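Local coordinates for protein exocyst complex component EXO70 (PDB 2B1E) that serves as a subunit of the exocyst, the complex that tethers secretory vesicles to sites of exocytosis, and helps that complex assemble, at residues S301-N306 against K410-F415. Sequence-based numbering, arbitrary orientation.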
# COMPACT_ATOMS: atom_id res chain seq x y z
N SER A 301 -14.22 -28.60 -7.85
CA SER A 301 -14.03 -29.26 -9.14
C SER A 301 -15.21 -29.20 -10.10
O SER A 301 -15.03 -29.20 -11.32
CB SER A 301 -13.63 -30.72 -8.93
OG SER A 301 -14.63 -31.41 -8.19
N THR A 302 -16.42 -29.17 -9.55
CA THR A 302 -17.62 -29.13 -10.38
C THR A 302 -18.08 -27.70 -10.60
O THR A 302 -17.57 -26.77 -9.97
CB THR A 302 -18.76 -29.90 -9.70
OG1 THR A 302 -19.03 -29.31 -8.42
CG2 THR A 302 -18.37 -31.35 -9.50
N ILE A 303 -19.03 -27.52 -11.51
CA ILE A 303 -19.56 -26.19 -11.78
C ILE A 303 -21.02 -26.22 -11.36
O ILE A 303 -21.63 -27.29 -11.33
CB ILE A 303 -19.42 -25.81 -13.27
CG1 ILE A 303 -19.89 -26.95 -14.17
CG2 ILE A 303 -17.97 -25.45 -13.57
CD1 ILE A 303 -19.61 -26.73 -15.65
N PRO A 304 -21.60 -25.06 -11.01
CA PRO A 304 -23.00 -25.01 -10.59
C PRO A 304 -23.92 -25.48 -11.71
O PRO A 304 -23.69 -25.16 -12.88
CB PRO A 304 -23.21 -23.53 -10.27
CG PRO A 304 -21.85 -23.04 -9.94
CD PRO A 304 -21.00 -23.72 -10.97
N SER A 305 -24.97 -26.23 -11.34
CA SER A 305 -25.91 -26.73 -12.33
C SER A 305 -26.63 -25.59 -13.04
O SER A 305 -27.05 -25.73 -14.20
CB SER A 305 -26.94 -27.67 -11.69
OG SER A 305 -27.81 -26.98 -10.80
N ASN A 306 -26.78 -24.46 -12.36
CA ASN A 306 -27.45 -23.32 -12.98
C ASN A 306 -26.43 -22.41 -13.65
O ASN A 306 -26.78 -21.38 -14.23
CB ASN A 306 -28.30 -22.54 -11.96
CG ASN A 306 -27.47 -21.87 -10.88
OD1 ASN A 306 -26.25 -22.07 -10.78
ND2 ASN A 306 -28.13 -21.06 -10.05
N LYS A 410 -18.78 -25.00 -25.56
CA LYS A 410 -18.56 -23.56 -25.56
C LYS A 410 -19.77 -22.72 -25.18
O LYS A 410 -19.63 -21.69 -24.51
CB LYS A 410 -17.98 -23.12 -26.91
CG LYS A 410 -16.61 -23.76 -27.18
CD LYS A 410 -15.89 -23.17 -28.38
CE LYS A 410 -16.51 -23.64 -29.68
NZ LYS A 410 -16.57 -25.12 -29.73
N GLN A 411 -20.96 -23.15 -25.59
CA GLN A 411 -22.16 -22.39 -25.27
C GLN A 411 -22.36 -22.28 -23.76
O GLN A 411 -22.53 -21.18 -23.24
CB GLN A 411 -23.40 -23.01 -25.92
CG GLN A 411 -24.69 -22.24 -25.62
CD GLN A 411 -25.86 -22.72 -26.46
OE1 GLN A 411 -26.17 -23.91 -26.50
NE2 GLN A 411 -26.50 -21.78 -27.15
N ARG A 412 -22.31 -23.42 -23.06
CA ARG A 412 -22.49 -23.44 -21.61
C ARG A 412 -21.34 -22.78 -20.85
O ARG A 412 -21.58 -22.04 -19.89
CB ARG A 412 -22.64 -24.88 -21.11
CG ARG A 412 -22.76 -24.95 -19.59
CD ARG A 412 -22.89 -26.35 -19.01
NE ARG A 412 -22.98 -26.27 -17.55
CZ ARG A 412 -23.10 -27.30 -16.72
NH1 ARG A 412 -23.16 -28.54 -17.20
NH2 ARG A 412 -23.17 -27.09 -15.42
N ILE A 413 -20.10 -23.06 -21.26
CA ILE A 413 -18.95 -22.46 -20.61
C ILE A 413 -19.00 -20.94 -20.84
O ILE A 413 -18.73 -20.16 -19.92
CB ILE A 413 -17.63 -23.04 -21.17
CG1 ILE A 413 -17.50 -24.51 -20.74
CG2 ILE A 413 -16.44 -22.21 -20.68
CD1 ILE A 413 -16.43 -25.32 -21.52
N GLY A 414 -19.38 -20.53 -22.05
CA GLY A 414 -19.48 -19.11 -22.32
C GLY A 414 -20.47 -18.44 -21.39
O GLY A 414 -20.22 -17.36 -20.84
N PHE A 415 -21.62 -19.08 -21.21
CA PHE A 415 -22.68 -18.57 -20.34
C PHE A 415 -22.18 -18.50 -18.89
O PHE A 415 -22.35 -17.48 -18.21
CB PHE A 415 -23.90 -19.49 -20.43
CG PHE A 415 -25.03 -19.11 -19.51
CD1 PHE A 415 -25.82 -18.00 -19.77
CD2 PHE A 415 -25.28 -19.86 -18.36
CE1 PHE A 415 -26.86 -17.63 -18.91
CE2 PHE A 415 -26.33 -19.50 -17.49
CZ PHE A 415 -27.12 -18.38 -17.76
O HOH W 1 -22.90 -28.84 -13.24
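R412 meets the loop 301-306 through NH2, which donates a weak hydrogen bond to the carbonyl oxygen P304 O at 3.2 Å; the N-H...O angle of 133° shows how bent it is. A water accepts from the same R412 NH2 (2.8 Å) and donates to I303 O, so two neighbouring loop carbonyls are engaged, one directly and one through solvent. Both P304 O and this water lie at the guanidinium edge, in its plane. Over one face comes I303 CD1, 3.5 Å above that plane and displaced toward the group's periphery, while I303 CG1 lies 3.5 Å from R412 NH2. The chain is extended throughout, with CG anti to the backbone N (chi1 177°), which carries the guanidinium out to the loop. One helical turn on, N306 O lies in the plane of the F415 ring at its edge, 3.8 Å from F415 CE2. The stronger partner of R412 is N307, whose OD1 accepts from NE; a leucine in place of R412 would probably leave N307 OD1, P304 O and the bridging water without their guanidinium donors. Y507 also packs against R412 and F415. The contact joins an interhelical loop, between helices 268-299 and 311-323, to the first turns of helix 410-429, as surface packing within the elongated, all-helical rod of Exo70.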